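Local structure of enoyl-CoA hydratase/isomerase family protein (Mycobacterium tuberculosis, 4FN7) at residues 10-15 / 189-193; 94-100 / 114-120; 148-153 / 171-176. The protein probably acts on unsaturated acyl-CoA thioesters in lipid metabolism, as an enoyl-CoA hydratase or isomerase of the crotonase superfamily. One frame throughout, in Å; residues are numbered along the deposited sequence.

Interaction 1. Residues 10-15 / 189-193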
loop_
_atom_site.group_PDB
_atom_site.type_symbol
_atom_site.label_atom_id
_atom_site.label_comp_id
_atom_site.label_asym_id
_atom_site.label_seq_id
_atom_site.Cartn_x
_atom_site.Cartn_y
_atom_site.Cartn_z
ATOM N N LYS A 10 -32.100 -12.709 6.802
ATOM C CA LYS A 10 -32.174 -13.962 6.060
ATOM C C LYS A 10 -31.181 -14.933 6.673
ATOM O O LYS A 10 -29.975 -14.813 6.454
ATOM C CB LYS A 10 -31.805 -13.752 4.591
ATOM C CG LYS A 10 -32.525 -12.617 3.890
ATOM C CD LYS A 10 -32.004 -12.485 2.466
ATOM C CE LYS A 10 -32.617 -11.302 1.743
ATOM N NZ LYS A 10 -32.054 -11.166 0.373
ATOM N N ASP A 11 -31.693 -15.897 7.431
ATOM C CA ASP A 11 -30.858 -16.855 8.153
ATOM C C ASP A 11 -29.664 -16.205 8.855
ATOM O O ASP A 11 -29.833 -15.444 9.809
ATOM C CB ASP A 11 -30.410 -18.010 7.242
ATOM C CG ASP A 11 -29.851 -17.532 5.914
ATOM O OD1 ASP A 11 -30.655 -17.250 5.001
ATOM O OD2 ASP A 11 -28.611 -17.447 5.777
ATOM N N SER A 12 -28.461 -16.500 8.381
ATOM C CA SER A 12 -27.259 -16.056 9.075
ATOM C C SER A 12 -26.902 -14.594 8.813
ATOM O O SER A 12 -25.956 -14.078 9.404
ATOM C CB SER A 12 -26.068 -16.952 8.719
ATOM O OG SER A 12 -25.761 -16.866 7.335
ATOM N N ILE A 13 -27.639 -13.922 7.932
ATOM C CA ILE A 13 -27.267 -12.558 7.567
ATOM C C ILE A 13 -28.416 -11.561 7.655
ATOM O O ILE A 13 -29.590 -11.935 7.689
ATOM C CB ILE A 13 -26.639 -12.495 6.151
ATOM C CG1 ILE A 13 -27.691 -12.758 5.069
ATOM C CG2 ILE A 13 -25.470 -13.464 6.051
ATOM C CD1 ILE A 13 -27.167 -12.593 3.652
ATOM N N ALA A 14 -28.061 -10.284 7.721
ATOM C CA ALA A 14 -29.023 -9.206 7.553
ATOM C C ALA A 14 -28.669 -8.468 6.272
ATOM O O ALA A 14 -27.491 -8.219 6.003
ATOM C CB ALA A 14 -28.985 -8.257 8.739
ATOM N N VAL A 15 -29.681 -8.151 5.472
ATOM C CA VAL A 15 -29.494 -7.358 4.266
ATOM C C VAL A 15 -30.109 -5.987 4.479
ATOM O O VAL A 15 -31.301 -5.862 4.763
ATOM C CB VAL A 15 -30.125 -8.026 3.035
ATOM C CG1 VAL A 15 -29.842 -7.203 1.782
ATOM C CG2 VAL A 15 -29.591 -9.444 2.883
ATOM N N GLU A 189 -24.253 -11.610 -0.802
ATOM C CA GLU A 189 -24.918 -12.424 0.205
ATOM C C GLU A 189 -24.220 -13.767 0.397
ATOM O O GLU A 189 -24.075 -14.239 1.524
ATOM C CB GLU A 189 -26.397 -12.604 -0.148
ATOM C CG GLU A 189 -27.187 -11.315 0.009
ATOM C CD GLU A 189 -28.541 -11.353 -0.662
ATOM O OE1 GLU A 189 -28.786 -12.284 -1.457
ATOM O OE2 GLU A 189 -29.356 -10.442 -0.395
ATOM N N GLU A 190 -23.776 -14.366 -0.704
ATOM C CA GLU A 190 -23.029 -15.619 -0.648
ATOM C C GLU A 190 -21.742 -15.429 0.159
ATOM O O GLU A 190 -21.410 -16.238 1.027
ATOM C CB GLU A 190 -22.705 -16.112 -2.062
ATOM C CG GLU A 190 -22.032 -17.470 -2.114
ATOM C CD GLU A 190 -21.772 -17.932 -3.535
ATOM O OE1 GLU A 190 -21.143 -17.176 -4.305
ATOM O OE2 GLU A 190 -22.204 -19.049 -3.889
ATOM N N ALA A 191 -21.025 -14.345 -0.126
ATOM C CA ALA A 191 -19.780 -14.054 0.569
ATOM C C ALA A 191 -20.044 -13.823 2.058
ATOM O O ALA A 191 -19.316 -14.338 2.908
ATOM C CB ALA A 191 -19.091 -12.844 -0.053
ATOM N N ALA A 192 -21.085 -13.054 2.368
ATOM C CA ALA A 192 -21.461 -12.809 3.755
ATOM C C ALA A 192 -21.747 -14.121 4.499
ATOM O O ALA A 192 -21.289 -14.308 5.628
ATOM C CB ALA A 192 -22.654 -11.876 3.826
ATOM N N ARG A 193 -22.473 -15.038 3.860
ATOM C CA ARG A 193 -22.769 -16.318 4.490
ATOM C C ARG A 193 -21.490 -17.113 4.743
ATOM O O ARG A 193 -21.364 -17.770 5.777
ATOM C CB ARG A 193 -23.794 -17.111 3.672
ATOM C CG ARG A 193 -25.193 -16.501 3.720
ATOM C CD ARG A 193 -26.217 -17.347 2.978
ATOM N NE ARG A 193 -27.580 -16.883 3.223
ATOM C CZ ARG A 193 -28.269 -16.101 2.399
ATOM N NH1 ARG A 193 -27.729 -15.693 1.261
ATOM N NH2 ARG A 193 -29.505 -15.733 2.710
HETATM O O HOH W 1 -31.621 -9.427 -1.565
HETATM O O HOH W 2 -23.582 -18.689 7.090
#

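Interaction 2. Residues 94-100 / 114-120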
loop_
_atom_site.group_PDB
_atom_site.type_symbol
_atom_site.label_atom_id
_atom_site.label_comp_id
_atom_site.label_asym_id
_atom_site.label_seq_id
_atom_site.Cartn_x
_atom_site.Cartn_y
_atom_site.Cartn_z
ATOM N N LYS A 94 -19.151 -8.109 13.328
ATOM C CA LYS A 94 -19.485 -9.154 12.372
ATOM C C LYS A 94 -18.954 -8.756 11.006
ATOM O O LYS A 94 -18.789 -7.561 10.729
ATOM C CB LYS A 94 -21.002 -9.320 12.268
ATOM C CG LYS A 94 -21.728 -9.330 13.597
ATOM C CD LYS A 94 -21.391 -10.556 14.443
ATOM C CE LYS A 94 -22.080 -10.499 15.802
ATOM N NZ LYS A 94 -23.559 -10.410 15.670
ATOM N N PRO A 95 -18.701 -9.741 10.132
ATOM C CA PRO A 95 -18.276 -9.360 8.783
ATOM C C PRO A 95 -19.324 -8.488 8.089
ATOM O O PRO A 95 -20.533 -8.718 8.233
ATOM C CB PRO A 95 -18.140 -10.703 8.068
ATOM C CG PRO A 95 -17.822 -11.677 9.165
ATOM C CD PRO A 95 -18.644 -11.200 10.340
ATOM N N VAL A 96 -18.850 -7.493 7.341
ATOM C CA VAL A 96 -19.702 -6.560 6.625
ATOM C C VAL A 96 -19.343 -6.646 5.149
ATOM O O VAL A 96 -18.185 -6.428 4.762
ATOM C CB VAL A 96 -19.469 -5.111 7.108
ATOM C CG1 VAL A 96 -20.303 -4.127 6.284
ATOM C CG2 VAL A 96 -19.774 -4.986 8.600
ATOM N N VAL A 97 -20.330 -6.972 4.326
ATOM C CA VAL A 97 -20.108 -7.086 2.890
ATOM C C VAL A 97 -20.914 -6.034 2.161
ATOM O O VAL A 97 -22.118 -5.919 2.361
ATOM C CB VAL A 97 -20.487 -8.487 2.358
ATOM C CG1 VAL A 97 -20.164 -8.600 0.873
ATOM C CG2 VAL A 97 -19.753 -9.561 3.141
ATOM N N MET A 98 -20.237 -5.260 1.315
ATOM C CA MET A 98 -20.895 -4.217 0.549
ATOM C C MET A 98 -21.257 -4.723 -0.833
ATOM O O MET A 98 -20.402 -5.240 -1.548
ATOM C CB MET A 98 -19.984 -2.996 0.411
ATOM C CG MET A 98 -19.564 -2.385 1.721
ATOM S SD MET A 98 -20.956 -1.624 2.559
ATOM C CE MET A 98 -20.149 -1.009 4.043
ATOM N N ALA A 99 -22.526 -4.561 -1.196
ATOM C CA ALA A 99 -22.999 -4.804 -2.551
ATOM C C ALA A 99 -23.090 -3.465 -3.265
ATOM O O ALA A 99 -24.078 -2.742 -3.134
ATOM C CB ALA A 99 -24.357 -5.481 -2.525
ATOM N N CYS A 100 -22.034 -3.133 -4.000
ATOM C CA CYS A 100 -21.961 -1.879 -4.724
ATOM C C CYS A 100 -22.768 -2.005 -6.013
ATOM O O CYS A 100 -22.274 -2.520 -7.013
ATOM C CB CYS A 100 -20.502 -1.564 -5.030
ATOM S SG CYS A 100 -20.201 0.115 -5.557
ATOM N N CYS A 114 -15.806 0.893 4.013
ATOM C CA CYS A 114 -15.919 0.340 5.363
ATOM C C CYS A 114 -16.240 -1.154 5.382
ATOM O O CYS A 114 -16.234 -1.768 6.445
ATOM C CB CYS A 114 -16.983 1.086 6.159
ATOM S SG CYS A 114 -16.605 2.821 6.393
ATOM N N GLY A 115 -16.543 -1.747 4.229
ATOM C CA GLY A 115 -16.873 -3.164 4.198
ATOM C C GLY A 115 -15.646 -4.045 4.284
ATOM O O GLY A 115 -14.589 -3.723 3.741
ATOM N N ASP A 116 -15.772 -5.180 4.960
ATOM C CA ASP A 116 -14.693 -6.156 4.969
ATOM C C ASP A 116 -14.448 -6.708 3.566
ATOM O O ASP A 116 -13.315 -7.031 3.206
ATOM C CB ASP A 116 -15.002 -7.299 5.932
ATOM C CG ASP A 116 -15.111 -6.830 7.353
ATOM O OD1 ASP A 116 -14.070 -6.457 7.932
ATOM O OD2 ASP A 116 -16.231 -6.848 7.900
ATOM N N HIS A 117 -15.524 -6.827 2.798
ATOM C CA HIS A 117 -15.469 -7.319 1.426
ATOM C C HIS A 117 -16.437 -6.484 0.606
ATOM O O HIS A 117 -17.561 -6.226 1.040
ATOM C CB HIS A 117 -15.871 -8.800 1.373
ATOM C CG HIS A 117 -15.690 -9.429 0.027
ATOM N ND1 HIS A 117 -14.452 -9.603 -0.554
ATOM C CD2 HIS A 117 -16.592 -9.929 -0.851
ATOM C CE1 HIS A 117 -14.601 -10.181 -1.734
ATOM N NE2 HIS A 117 -15.890 -10.386 -1.941
ATOM N N ARG A 118 -15.998 -6.076 -0.583
ATOM C CA ARG A 118 -16.737 -5.120 -1.404
ATOM C C ARG A 118 -16.865 -5.645 -2.827
ATOM O O ARG A 118 -15.860 -5.891 -3.491
ATOM C CB ARG A 118 -16.000 -3.778 -1.406
ATOM C CG ARG A 118 -15.802 -3.197 -0.010
ATOM C CD ARG A 118 -14.648 -2.197 0.016
ATOM N NE ARG A 118 -13.383 -2.856 -0.286
ATOM C CZ ARG A 118 -12.231 -2.221 -0.461
ATOM N NH1 ARG A 118 -12.181 -0.894 -0.390
ATOM N NH2 ARG A 118 -11.130 -2.911 -0.724
ATOM N N VAL A 119 -18.105 -5.816 -3.282
ATOM C CA VAL A 119 -18.384 -6.395 -4.588
ATOM C C VAL A 119 -19.017 -5.342 -5.482
ATOM O O VAL A 119 -19.944 -4.660 -5.054
ATOM C CB VAL A 119 -19.374 -7.581 -4.468
ATOM C CG1 VAL A 119 -19.557 -8.260 -5.816
ATOM C CG2 VAL A 119 -18.877 -8.582 -3.436
ATOM N N ALA A 120 -18.530 -5.216 -6.717
ATOM C CA ALA A 120 -19.117 -4.275 -7.670
ATOM C C ALA A 120 -19.123 -4.871 -9.063
ATOM O O ALA A 120 -18.487 -5.889 -9.308
ATOM C CB ALA A 120 -18.343 -2.964 -7.667
#

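Interaction 3. Residues 148-153 / 171-176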
loop_
_atom_site.group_PDB
_atom_site.type_symbol
_atom_site.label_atom_id
_atom_site.label_comp_id
_atom_site.label_asym_id
_atom_site.label_seq_id
_atom_site.Cartn_x
_atom_site.Cartn_y
_atom_site.Cartn_z
ATOM N N ARG A 148 -7.489 1.640 2.805
ATOM C CA ARG A 148 -7.811 0.653 1.771
ATOM C C ARG A 148 -7.035 0.814 0.458
ATOM O O ARG A 148 -6.792 -0.168 -0.240
ATOM C CB ARG A 148 -9.320 0.635 1.456
ATOM C CG ARG A 148 -10.253 0.413 2.650
ATOM C CD ARG A 148 -9.901 -0.825 3.447
ATOM N NE ARG A 148 -10.359 -2.097 2.897
ATOM C CZ ARG A 148 -11.560 -2.619 3.145
ATOM N NH1 ARG A 148 -11.888 -3.819 2.675
ATOM N NH2 ARG A 148 -12.437 -1.935 3.859
ATOM N N LEU A 149 -6.680 2.046 0.100
ATOM C CA LEU A 149 -6.093 2.297 -1.213
ATOM C C LEU A 149 -4.590 2.045 -1.201
ATOM O O LEU A 149 -3.918 2.270 -0.196
ATOM C CB LEU A 149 -6.380 3.738 -1.653
ATOM C CG LEU A 149 -7.856 4.074 -1.857
ATOM C CD1 LEU A 149 -7.992 5.520 -2.332
ATOM C CD2 LEU A 149 -8.502 3.110 -2.842
ATOM N N THR A 150 -4.048 1.591 -2.327
ATOM C CA THR A 150 -2.595 1.548 -2.446
ATOM C C THR A 150 -2.035 2.957 -2.306
ATOM O O THR A 150 -2.749 3.954 -2.473
ATOM C CB THR A 150 -2.121 0.997 -3.788
ATOM O OG1 THR A 150 -2.542 1.889 -4.825
ATOM C CG2 THR A 150 -2.675 -0.395 -4.034
ATOM N N ARG A 151 -0.745 3.042 -2.022
ATOM C CA ARG A 151 -0.131 4.345 -1.845
ATOM C C ARG A 151 -0.352 5.267 -3.040
ATOM O O ARG A 151 -0.735 6.425 -2.870
ATOM C CB ARG A 151 1.346 4.186 -1.528
ATOM C CG ARG A 151 1.565 3.791 -0.087
ATOM C CD ARG A 151 2.879 3.128 0.074
ATOM N NE ARG A 151 3.184 2.854 1.466
ATOM C CZ ARG A 151 4.303 2.266 1.851
ATOM N NH1 ARG A 151 5.199 1.905 0.931
ATOM N NH2 ARG A 151 4.526 2.045 3.139
ATOM N N SER A 152 -0.151 4.755 -4.248
ATOM C CA SER A 152 -0.312 5.604 -5.423
ATOM C C SER A 152 -1.779 5.908 -5.735
ATOM O O SER A 152 -2.107 7.009 -6.186
ATOM C CB SER A 152 0.410 5.016 -6.633
ATOM O OG SER A 152 1.780 5.373 -6.610
ATOM N N ALA A 153 -2.669 4.948 -5.498
ATOM C CA ALA A 153 -4.088 5.201 -5.735
ATOM C C ALA A 153 -4.607 6.245 -4.755
ATOM O O ALA A 153 -5.432 7.080 -5.114
ATOM C CB ALA A 153 -4.901 3.915 -5.631
ATOM N N ALA A 171 -7.469 -3.044 -8.483
ATOM C CA ALA A 171 -6.038 -2.847 -8.277
ATOM C C ALA A 171 -5.767 -1.760 -7.239
ATOM O O ALA A 171 -4.841 -1.879 -6.434
ATOM C CB ALA A 171 -5.347 -2.518 -9.596
ATOM N N ALA A 172 -6.580 -0.708 -7.260
ATOM C CA ALA A 172 -6.415 0.420 -6.350
ATOM C C ALA A 172 -6.773 0.079 -4.910
ATOM O O ALA A 172 -6.268 0.709 -3.984
ATOM C CB ALA A 172 -7.259 1.595 -6.811
ATOM N N GLY A 173 -7.676 -0.881 -4.722
ATOM C CA GLY A 173 -8.181 -1.179 -3.395
ATOM C C GLY A 173 -9.480 -0.471 -3.042
ATOM O O GLY A 173 -9.810 -0.340 -1.865
ATOM N N PHE A 174 -10.220 -0.014 -4.049
ATOM C CA PHE A 174 -11.564 0.527 -3.825
ATOM C C PHE A 174 -12.648 -0.561 -3.811
ATOM O O PHE A 174 -13.757 -0.326 -3.341
ATOM C CB PHE A 174 -11.913 1.592 -4.868
ATOM C CG PHE A 174 -11.902 3.010 -4.342
ATOM C CD1 PHE A 174 -12.402 3.320 -3.086
ATOM C CD2 PHE A 174 -11.399 4.038 -5.122
ATOM C CE1 PHE A 174 -12.399 4.637 -2.622
ATOM C CE2 PHE A 174 -11.401 5.348 -4.665
ATOM C CZ PHE A 174 -11.904 5.648 -3.422
ATOM N N ILE A 175 -12.328 -1.738 -4.347
ATOM C CA ILE A 175 -13.230 -2.886 -4.279
ATOM C C ILE A 175 -12.403 -4.153 -4.202
ATOM O O ILE A 175 -11.203 -4.137 -4.484
ATOM C CB ILE A 175 -14.174 -3.000 -5.491
ATOM C CG1 ILE A 175 -13.380 -3.177 -6.785
ATOM C CG2 ILE A 175 -15.093 -1.810 -5.572
ATOM C CD1 ILE A 175 -14.246 -3.512 -7.960
ATOM N N ASP A 176 -13.035 -5.252 -3.782
ATOM C CA ASP A 176 -12.329 -6.526 -3.621
ATOM C C ASP A 176 -12.710 -7.574 -4.656
ATOM O O ASP A 176 -11.978 -8.543 -4.859
ATOM C CB ASP A 176 -12.575 -7.113 -2.233
ATOM C CG ASP A 176 -12.257 -6.138 -1.143
ATOM O OD1 ASP A 176 -11.059 -5.827 -0.958
ATOM O OD2 ASP A 176 -13.207 -5.677 -0.487
HETATM O O HOH W 3 -9.819 -5.155 1.436
#

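Interaction 1. Residues 10-15 / 189-193
Strand 13-15, entered through a type II' turn from Lys10 to Ile13, runs at 151° to helix 189-193, close to antiparallel, with the axes 9.3 Å apart. The arm of Arg193, extended from CG to NE, reaches the turn and grips Asp11 side-on. Its NE donates to Asp11 OD2 at 2.8 Å and its NH2 to Asp11 OD1 at 3.0 Å, each oxygen accepting on its syn lone pair, with carboxylate and guanidinium planes 25° apart. Asp11 OD2 also accepts from Ser12 N, which arrives from above the carboxylate plane, so the turn's own backbone steadies this group. Ile13 CD1 lies over one face of the guanidinium, 3.8 Å above its plane, while Ile13 CG2 packs on Ala192 CB. The second ion pair is approached differently: Lys10 NZ meets Glu189 OE2 at 2.9 Å from above the carboxylate plane, and a water bonded to both atoms closes a ring. Both ion pairs belong to one of two modelled conformers of Arg193 and of Glu189. A hairpin at the edge of the crotonase-fold sheet thus carries a roughly antiparallel helix, apolar toward strand 48-52, where Ile13 and Ala192 touch Ala48 and Val50, and ion-paired toward the turn.

Interaction 2. Residues 94-100 / 114-120
Val97 CG1 and Val119 CG2, 4.5 Å apart, mark the apolar centre on one face of two parallel strands, 96-100 and 117-120, where the His117 ring lies beside Val97 and turns an edge to CG1. Helix 184-195 covers this face, with Ala188, Ala192 and Phe195 on Val97. On the other face Met98, bent at chi2 (-68°), folds its CE back to 3.7 Å from Gly115 N, and Cys100 CB rests on Ala120 CB. The backbone ladder between these layers is regular: Met98 N donates to His117 O, Val119 N to Met98 O at 2.9 Å with an angle of 173°, and Cys100 N to Val119 O. Toward the start of the strands the pattern frays, since Val96 O receives only weak bonds from Asp116 N and His117 N. There a side chain takes over: Asp116 OD2 accepts from Val96 N at 2.8 Å through its anti lone pair. This carboxylate is also salt-bridged to Lys207 and Arg211. His117 NE2 bonds Glu177, while Asp116 O and His117 ND1 are both hydrogen-bonded to Gln156 NE2 of the second subunit. The chemistry implies a buried sheet core whose carboxylate at the strand entrance, probably held ionised by its two cationic neighbours, ties backbone to helix 200-223.

Interaction 3. Residues 148-153 / 171-176
Leu149 is set against the Phe174 ring with CD2 over its centre, 3.8 Å from the centroid and 13° off the normal, a CH-pi contact on one face. Leu149 CD1 reaches the same ring nearer CZ and CE2. Nearby, Ala153 CB meets Ala172 CB at 3.5 Å, bringing the first turn of helix 151-159 against the end of helix 166-172. That end is a Schellman motif with Gly173 at C-prime; Thr150 N donates to Ala172 O at 2.9 Å, while Leu149 CA makes a CA-H...O contact to the same oxygen. Thr150 is also the N-cap of its helix; with chi1 at 64° turning OG1 toward the first turn, it accepts from Ala153 N. At the other end of the contact, Arg148, bent at chi2 and chi3, crosses Asp176 at about a right angle. The salt bridge from its NH1 to Asp176 OD2 is long, 3.9 Å, and a water in the guanidinium plane accepts from NH1 at 2.8 Å and donates to Asp176 OD1. Each has a nearer partner elsewhere: Gly115 O for Arg148 NH2, and Arg118 NE for Asp176 OD2. Ser152 OG of the second subunit is hydrogen-bonded to Arg148 O. The carbonyl of Ala172, ending helix 166-172, thus accepts from the N-cap residue of helix 151-159, and Asp176 probably offsets the charge of two close arginines beside a subunit interface.

The three contacts run across the crotonase fold from the hairpin edge of the main sheet to the trimer interface. Interactions 1 and 2 have centres 11 Å apart and share that sheet: helix 184-195 packs on it, with Ala192 CA 3.7 Å from Val97 CG2. Interaction 3 lies 15 Å from interaction 2, centre to centre, and 25 Å from interaction 1, which it does not touch. Arg118 and Arg148 stitch interactions 2 and 3 together. Along the chain, interaction 2 closes before interaction 3 opens, and both fall between the two segments of interaction 1. Interactions 2 and 3 meet the second subunit, and interaction 3 the third as well, linking the central sheet to the assembly.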